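Local coordinates for SusD superfamily protein (Parabacteroides distasonis, PDB 3OTN) that probably binds nutrients, most likely carbohydrate, at the outer membrane as a member of the SusD family, at residues A323-L326 with E327-L331; D384-N387 with Q388-R392; V410-Q413 with R414-L418. One frame throughout, in Å; residues are numbered along the deposited sequence. Where two conformers were deposited one is given.

Interaction 1. Residues A323-L326 with E327-L331; sequences AAEL and EFMDL
Glu325 and Met329, built here as selenomethionine, meet through their aliphatic parts across a single turn of chain. CB of Glu325 lies 3.7 Å from CG of Met329 and 4.0 Å from its SE, so the two side chains cross obliquely with carbon and selenium, not the carboxylate, at the crossing. The torsions of Glu325 explain why: CG stands beside the backbone N (chi1 -66°), and a bend at the next bond (chi2 81°) carries the carboxylate away from Met329. The selenomethionine chain runs straight through its second torsion and folds only at the third; its CG also comes to 3.6 Å from Glu325 O, touching backbone and side chain of one residue together.

The turn beneath is held at Ala324 O, which accepts from two amides. Glu327 N is the nearer, at 2.8 Å, and lies 47° out of the carbonyl plane; Phe328 N, at 3.3 Å, is in that plane, so the two donors reach the oxygen from different directions. CB of Glu327 rests 3.4 Å from Ala324 O, bringing methylene beside the doubly gripped carbonyl. A CA-H...O contact from Glu325 CA to Phe328 O, 3.6 Å long, adds a weaker tie where helical backbone gives way to extended chain.

Strand 329-331 follows at once and pairs by backbone with strand 308-312, as in Met329 with Tyr312. Phe319 packs on Glu325 and Leu326, while Ile275 touches Met329. The chemistry thus divides: backbone amides and carbonyls, Ala324 O foremost, fix the course of the turn into the edge strand, whereas the side chains contribute dispersion contacts between methylenes and selenium, and neither glutamate's carboxylate takes part.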
loop_
_atom_site.group_PDB
_atom_site.type_symbol
_atom_site.label_atom_id
_atom_site.label_comp_id
_atom_site.label_asym_id
_atom_site.label_seq_id
_atom_site.Cartn_x
_atom_site.Cartn_y
_atom_site.Cartn_z
ATOM N N ALA A 323 13.055 17.338 34.392
ATOM C CA ALA A 323 13.616 16.025 34.013
ATOM C C ALA A 323 14.528 16.212 32.781
ATOM O O ALA A 323 14.240 17.035 31.896
ATOM C CB ALA A 323 12.511 14.993 33.729
ATOM N N ALA A 324 15.646 15.483 32.749
ATOM C CA ALA A 324 16.605 15.591 31.640
ATOM C C ALA A 324 15.964 15.181 30.314
ATOM O O ALA A 324 16.244 15.783 29.270
ATOM C CB ALA A 324 17.840 14.748 31.914
ATOM N N GLU A 325 15.070 14.193 30.372
ATOM C CA GLU A 325 14.363 13.679 29.169
ATOM C C GLU A 325 13.667 14.765 28.377
ATOM O O GLU A 325 13.539 14.655 27.165
ATOM C CB GLU A 325 13.326 12.600 29.521
ATOM C CG GLU A 325 13.916 11.288 30.071
ATOM C CD GLU A 325 14.277 11.352 31.551
ATOM O OE1 GLU A 325 14.069 12.405 32.206
ATOM O OE2 GLU A 325 14.784 10.340 32.060
ATOM N N LEU A 326 13.207 15.813 29.065
ATOM C CA LEU A 326 12.539 16.942 28.418
ATOM C C LEU A 326 13.460 17.718 27.501
ATOM O O LEU A 326 12.988 18.354 26.578
ATOM C CB LEU A 326 11.938 17.898 29.469
ATOM C CG LEU A 326 10.796 17.322 30.316
ATOM C CD1 LEU A 326 10.476 18.243 31.480
ATOM C CD2 LEU A 326 9.559 17.077 29.433
ATOM N N GLU A 327 14.762 17.696 27.772
ATOM C CA GLU A 327 15.746 18.397 26.930
ATOM C C GLU A 327 16.182 17.523 25.754
ATOM O O GLU A 327 16.349 18.008 24.640
ATOM C CB GLU A 327 17.003 18.753 27.743
ATOM C CG GLU A 327 16.777 19.601 28.987
ATOM C CD GLU A 327 16.774 21.094 28.686
ATOM O OE1 GLU A 327 16.089 21.516 27.721
ATOM O OE2 GLU A 327 17.469 21.841 29.415
ATOM N N PHE A 328 16.384 16.236 26.015
ATOM C CA PHE A 328 16.940 15.337 25.008
ATOM C C PHE A 328 16.749 13.910 25.461
ATOM O O PHE A 328 16.888 13.621 26.653
ATOM C CB PHE A 328 18.434 15.627 24.837
ATOM C CG PHE A 328 19.117 14.737 23.843
ATOM C CD1 PHE A 328 19.124 15.064 22.492
ATOM C CD2 PHE A 328 19.758 13.575 24.259
ATOM C CE1 PHE A 328 19.766 14.251 21.577
ATOM C CE2 PHE A 328 20.391 12.746 23.343
ATOM C CZ PHE A 328 20.407 13.087 22.008
HETATM N N MSE A 329 16.392 13.037 24.517
HETATM C CA MSE A 329 16.299 11.599 24.741
HETATM C C MSE A 329 16.895 10.891 23.525
HETATM O O MSE A 329 16.397 11.028 22.381
HETATM C CB MSE A 329 14.853 11.136 24.863
HETATM C CG MSE A 329 14.231 11.218 26.264
HETATM SE SE MSE A 329 12.349 10.685 26.131
HETATM C CE MSE A 329 12.737 8.933 25.399
ATOM N N ASP A 330 17.938 10.119 23.794
ATOM C CA ASP A 330 18.483 9.175 22.855
ATOM C C ASP A 330 17.499 8.003 22.815
ATOM O O ASP A 330 17.203 7.412 23.842
ATOM C CB ASP A 330 19.874 8.733 23.354
ATOM C CG ASP A 330 20.657 7.971 22.315
ATOM O OD1 ASP A 330 20.044 7.273 21.476
ATOM O OD2 ASP A 330 21.908 8.063 22.368
ATOM N N LEU A 331 16.999 7.647 21.639
ATOM C CA LEU A 331 16.078 6.498 21.520
ATOM C C LEU A 331 16.812 5.160 21.398
ATOM O O LEU A 331 16.177 4.098 21.384
ATOM C CB LEU A 331 15.146 6.690 20.326
ATOM C CG LEU A 331 14.354 8.000 20.307
ATOM C CD1 LEU A 331 13.593 8.115 18.967
ATOM C CD2 LEU A 331 13.442 8.083 21.513
#

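Interaction 2. Residues D384-N387 with Q388-R392; sequences DIVN and QIRGR. With EDO (1,2-ethanediol), chain S.
Asn387 O accepts the amide of Gly391 at 2.8 Å, the shortest of the four i to i+4 backbone bonds that link 384-387 to 388-391; the others run from Gln388 N to Asp384 O, Ile389 N to Ile385 O and Arg390 N to Val386 O. On this regular frame each side chain of 388-390 leans back over the carbonyl one turn earlier. Gln388 was modelled in two conformers, so what its side chain touches is tentative. In the conformer given, its stem brings CG to 3.1 Å and CD to 3.2 Å from Asp384 O, and the extended chain ends at a bound ethanediol, to whose O1 Gln388 NE2 donates a fairly straight bond (3.1 Å, 163° at the hydrogen). The diol is probably a crystallisation additive; Gln381 and Tyr360 bind it as well.

The buried flank is aliphatic. Ile385 and Ile389 lie side by side and point the same way, the CG2 branch of Ile385 meeting CD1 of Ile389 at 3.9 Å. Val386 turns CG1 opposite its own backbone N (chi1 167°), and this methyl touches CD of Arg390 at 3.7 Å, while CG of Arg390 sits 3.2 Å from Val386 O. The arginine stem is therefore seated on the valine, and the chain bends at its CG-CD bond (chi3). Its guanidinium then reaches salt bridges with Glu409 and Glu296 and a hydrogen bond to Ala396 O, a setting likely to keep its positive charge well balanced.

Ile385 and Ile389 face helix 360-375, and Val386 and Arg390 face helix 403-418. This is the ordinary i to i+4 pattern of a helix packed between two others, here in the helix-rich SusD fold, whose family belongs to the TPR clan.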
loop_
_atom_site.group_PDB
_atom_site.type_symbol
_atom_site.label_atom_id
_atom_site.label_comp_id
_atom_site.label_asym_id
_atom_site.label_seq_id
_atom_site.Cartn_x
_atom_site.Cartn_y
_atom_site.Cartn_z
ATOM N N ASP A 384 15.607 9.646 -16.718
ATOM C CA ASP A 384 15.313 10.891 -15.997
ATOM C C ASP A 384 14.574 10.617 -14.671
ATOM O O ASP A 384 14.836 11.275 -13.689
ATOM C CB ASP A 384 14.494 11.871 -16.875
ATOM C CG ASP A 384 15.294 12.473 -18.015
ATOM O OD1 ASP A 384 16.542 12.405 -18.014
ATOM O OD2 ASP A 384 14.664 13.030 -18.939
ATOM N N ILE A 385 13.661 9.648 -14.647
ATOM C CA ILE A 385 12.901 9.289 -13.427
ATOM C C ILE A 385 13.853 8.809 -12.312
ATOM O O ILE A 385 13.815 9.333 -11.193
ATOM C CB ILE A 385 11.808 8.224 -13.755
ATOM C CG1 ILE A 385 10.624 8.894 -14.453
ATOM C CG2 ILE A 385 11.354 7.411 -12.496
ATOM C CD1 ILE A 385 9.717 7.916 -15.226
ATOM N N VAL A 386 14.743 7.880 -12.650
ATOM C CA VAL A 386 15.734 7.387 -11.709
ATOM C C VAL A 386 16.647 8.519 -11.219
ATOM O O VAL A 386 16.917 8.620 -10.025
ATOM C CB VAL A 386 16.561 6.208 -12.303
ATOM C CG1 VAL A 386 17.759 5.915 -11.461
ATOM C CG2 VAL A 386 15.674 4.957 -12.383
ATOM N N ASN A 387 17.079 9.400 -12.118
ATOM C CA ASN A 387 17.943 10.519 -11.695
ATOM C C ASN A 387 17.248 11.609 -10.863
ATOM O O ASN A 387 17.879 12.219 -10.009
ATOM C CB ASN A 387 18.662 11.116 -12.901
ATOM C CG ASN A 387 19.713 10.176 -13.475
ATOM O OD1 ASN A 387 20.249 9.312 -12.781
ATOM N ND2 ASN A 387 20.016 10.349 -14.743
ATOM N N GLN A 388 15.957 11.837 -11.109
ATOM C CA GLN A 388 15.165 12.782 -10.309
ATOM C C GLN A 388 15.004 12.258 -8.879
ATOM O O GLN A 388 15.187 12.999 -7.929
ATOM C CB GLN A 388 13.795 13.048 -10.961
ATOM C CG GLN A 388 13.862 13.882 -12.263
ATOM C CD GLN A 388 12.699 13.583 -13.221
ATOM O OE1 GLN A 388 11.766 12.846 -12.872
ATOM N NE2 GLN A 388 12.763 14.141 -14.437
ATOM N N ILE A 389 14.678 10.964 -8.741
ATOM C CA ILE A 389 14.486 10.323 -7.424
ATOM C C ILE A 389 15.789 10.274 -6.657
ATOM O O ILE A 389 15.839 10.619 -5.490
ATOM C CB ILE A 389 13.736 8.945 -7.552
ATOM C CG1 ILE A 389 12.313 9.214 -8.108
ATOM C CG2 ILE A 389 13.692 8.197 -6.208
ATOM C CD1 ILE A 389 11.622 7.989 -8.699
ATOM N N ARG A 390 16.864 9.924 -7.342
ATOM C CA ARG A 390 18.192 9.953 -6.765
ATOM C C ARG A 390 18.613 11.380 -6.370
ATOM O O ARG A 390 19.136 11.573 -5.279
ATOM C CB ARG A 390 19.213 9.310 -7.724
ATOM C CG ARG A 390 19.092 7.774 -7.804
ATOM C CD ARG A 390 20.059 7.188 -8.876
ATOM N NE ARG A 390 21.430 7.497 -8.531
ATOM C CZ ARG A 390 22.201 6.811 -7.674
ATOM N NH1 ARG A 390 21.798 5.681 -7.074
ATOM N NH2 ARG A 390 23.419 7.259 -7.423
ATOM N N GLY A 391 18.347 12.363 -7.235
ATOM C CA GLY A 391 18.680 13.785 -6.962
ATOM C C GLY A 391 17.992 14.359 -5.723
ATOM O O GLY A 391 18.611 15.054 -4.935
ATOM N N ARG A 392 16.705 14.063 -5.556
ATOM C CA ARG A 392 15.995 14.411 -4.344
ATOM C C ARG A 392 16.681 13.798 -3.105
ATOM O O ARG A 392 16.734 14.438 -2.059
ATOM C CB ARG A 392 14.553 13.952 -4.442
ATOM C CG ARG A 392 13.730 14.254 -3.211
ATOM C CD ARG A 392 12.288 14.012 -3.462
ATOM N NE ARG A 392 11.942 12.644 -3.836
ATOM C CZ ARG A 392 10.744 12.280 -4.316
ATOM N NH1 ARG A 392 9.768 13.175 -4.471
ATOM N NH2 ARG A 392 10.498 11.004 -4.616
HETATM C C1 EDO S . 8.941 13.192 -15.547
HETATM O O1 EDO S . 10.281 13.312 -16.039
HETATM C C2 EDO S . 8.917 13.478 -14.051
HETATM O O2 EDO S . 7.662 14.079 -13.704
#

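Interaction 3. Residues V410-Q413 with R414-L418; sequences VWDQ and RYFDL
The ring of Phe416 lies alongside Asp412, one turn earlier, its CE2 3.9 Å from CB of the aspartate. The two side chains point the same way, yet their flat groups are turned well apart, carboxylate and ring planes meeting at 59°. With CG placed beside the backbone N (chi1 -62°), the ring swings back over the preceding turn, and CD2 comes to 3.1 Å from Asp412 O, the very carbonyl that receives Phe416 N at 2.8 Å. Gln413 NE2 stands near the edge of the ring, close to its plane, while its hydrogen bond goes to Glu409. Replacing Phe416 by an alanine would probably open a gap beside Asp412 CB and strip the ring from over Asp412 O.

The carboxylate of Asp412 leads to Arg435 and Tyr442, so its methylene serves the ring and its oxygens serve those partners. All this rides on a regular alpha helix, 403-418, buried between helices 360-375, 380-392 and 424-431 in the helical scaffold of the SusD fold. The i to i+4 bonds of Arg414, Tyr415, Phe416 and Asp417 to the four residues 410-413 run through both halves without a break.

The Tyr415 ring has Trp411 O at its edge, CD1 being 3.3 Å from that oxygen. Arg414 lays CG 3.4 Å from Val410 O before bending at chi3; Leu418 CD1 then sits 3.7 Å above the plane of its guanidinium, offset toward the rim, and covers part of one face. Salt bridges to Asp427 and Asp362 balance that group's charge and fix its orientation. CB of Asp417 rests 3.1 Å from Gln413 O, and its carboxylate pairs with Arg301.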
loop_
_atom_site.group_PDB
_atom_site.type_symbol
_atom_site.label_atom_id
_atom_site.label_comp_id
_atom_site.label_asym_id
_atom_site.label_seq_id
_atom_site.Cartn_x
_atom_site.Cartn_y
_atom_site.Cartn_z
ATOM N N VAL A 410 16.134 0.630 -10.448
ATOM C CA VAL A 410 14.694 0.997 -10.267
ATOM C C VAL A 410 14.141 0.291 -9.025
ATOM O O VAL A 410 13.542 0.912 -8.155
ATOM C CB VAL A 410 13.861 0.625 -11.510
ATOM C CG1 VAL A 410 12.364 0.785 -11.251
ATOM C CG2 VAL A 410 14.324 1.444 -12.737
ATOM N N TRP A 411 14.415 -1.010 -8.921
ATOM C CA TRP A 411 14.061 -1.766 -7.731
ATOM C C TRP A 411 14.665 -1.110 -6.485
ATOM O O TRP A 411 13.953 -0.907 -5.495
ATOM C CB TRP A 411 14.503 -3.210 -7.822
ATOM C CG TRP A 411 13.718 -4.063 -8.768
ATOM C CD1 TRP A 411 12.490 -3.785 -9.351
ATOM C CD2 TRP A 411 14.092 -5.352 -9.229
ATOM N NE1 TRP A 411 12.102 -4.834 -10.142
ATOM C CE2 TRP A 411 13.067 -5.804 -10.099
ATOM C CE3 TRP A 411 15.209 -6.172 -9.016
ATOM C CZ2 TRP A 411 13.114 -7.057 -10.722
ATOM C CZ3 TRP A 411 15.252 -7.427 -9.643
ATOM C CH2 TRP A 411 14.215 -7.842 -10.492
ATOM N N ASP A 412 15.953 -0.750 -6.545
ATOM C CA ASP A 412 16.606 -0.118 -5.403
ATOM C C ASP A 412 15.830 1.125 -4.946
ATOM O O ASP A 412 15.522 1.291 -3.736
ATOM C CB ASP A 412 18.053 0.282 -5.709
ATOM C CG ASP A 412 19.066 -0.868 -5.525
ATOM O OD1 ASP A 412 18.701 -2.048 -5.272
ATOM O OD2 ASP A 412 20.268 -0.570 -5.647
ATOM N N GLN A 413 15.504 2.000 -5.894
ATOM C CA GLN A 413 14.778 3.203 -5.540
ATOM C C GLN A 413 13.368 2.915 -5.024
ATOM O O GLN A 413 12.865 3.670 -4.205
ATOM C CB GLN A 413 14.788 4.247 -6.666
ATOM C CG GLN A 413 16.189 4.712 -7.054
ATOM C CD GLN A 413 17.023 5.126 -5.857
ATOM O OE1 GLN A 413 16.506 5.739 -4.929
ATOM N NE2 GLN A 413 18.305 4.790 -5.866
ATOM N N ARG A 414 12.754 1.814 -5.459
ATOM C CA ARG A 414 11.498 1.391 -4.893
ATOM C C ARG A 414 11.677 1.034 -3.410
ATOM O O ARG A 414 10.864 1.439 -2.578
ATOM C CB ARG A 414 10.897 0.225 -5.664
ATOM C CG ARG A 414 10.384 0.637 -7.061
ATOM C CD ARG A 414 9.631 -0.524 -7.734
ATOM N NE ARG A 414 8.392 -0.748 -7.010
ATOM C CZ ARG A 414 7.306 -0.008 -7.116
ATOM N NH1 ARG A 414 7.228 0.982 -7.996
ATOM N NH2 ARG A 414 6.261 -0.282 -6.359
ATOM N N TYR A 415 12.711 0.249 -3.092
ATOM C CA TYR A 415 12.972 -0.113 -1.709
ATOM C C TYR A 415 13.275 1.154 -0.885
ATOM O O TYR A 415 12.685 1.381 0.173
ATOM C CB TYR A 415 14.159 -1.068 -1.576
ATOM C CG TYR A 415 13.824 -2.548 -1.764
ATOM C CD1 TYR A 415 13.442 -3.056 -3.006
ATOM C CD2 TYR A 415 13.950 -3.444 -0.708
ATOM C CE1 TYR A 415 13.187 -4.422 -3.194
ATOM C CE2 TYR A 415 13.695 -4.792 -0.880
ATOM C CZ TYR A 415 13.332 -5.281 -2.109
ATOM O OH TYR A 415 13.069 -6.615 -2.233
ATOM N N PHE A 416 14.185 1.971 -1.392
ATOM C CA PHE A 416 14.681 3.101 -0.631
ATOM C C PHE A 416 13.686 4.242 -0.494
ATOM O O PHE A 416 13.626 4.853 0.584
ATOM C CB PHE A 416 15.997 3.612 -1.173
ATOM C CG PHE A 416 17.142 2.580 -1.113
ATOM C CD1 PHE A 416 17.391 1.832 0.047
ATOM C CD2 PHE A 416 17.977 2.412 -2.190
ATOM C CE1 PHE A 416 18.455 0.906 0.086
ATOM C CE2 PHE A 416 19.044 1.494 -2.156
ATOM C CZ PHE A 416 19.273 0.752 -1.010
ATOM N N ASP A 417 12.961 4.555 -1.562
ATOM C CA ASP A 417 12.044 5.696 -1.578
ATOM C C ASP A 417 10.654 5.357 -1.061
ATOM O O ASP A 417 10.011 6.195 -0.405
ATOM C CB ASP A 417 11.921 6.306 -2.984
ATOM C CG ASP A 417 11.987 7.817 -2.968
ATOM O OD1 ASP A 417 13.028 8.301 -2.483
ATOM O OD2 ASP A 417 11.018 8.504 -3.400
ATOM N N LEU A 418 10.186 4.146 -1.367
ATOM C CA LEU A 418 8.850 3.716 -0.951
ATOM C C LEU A 418 8.792 2.821 0.304
ATOM O O LEU A 418 7.766 2.201 0.580
ATOM C CB LEU A 418 8.153 3.024 -2.128
ATOM C CG LEU A 418 8.248 3.789 -3.466
ATOM C CD1 LEU A 418 7.597 2.967 -4.576
ATOM C CD2 LEU A 418 7.578 5.161 -3.326
#

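How the interactions relate
Along the chain the three follow in series, all within its SusD-family portion. Interaction 1, at the edge of the small antiparallel sheet of strands 308-312, 329-331 and 334-336, lies about 34 Å from the chain's centre, and its own centre is about 37 Å from that of interaction 2 and 34 Å from that of interaction 3. The latter two belong to successive helices, 380-392 and 403-418, with centres about 11 Å apart. They touch directly: Arg392 NH2 bridges to Asp417 OD2 at 2.8 Å, and Val386 CG2 packs on Val410 CG2 at 3.8 Å. Salt bridge and packing thus join interactions 2 and 3 into one helical body, while interaction 1 stands apart on the small sheet.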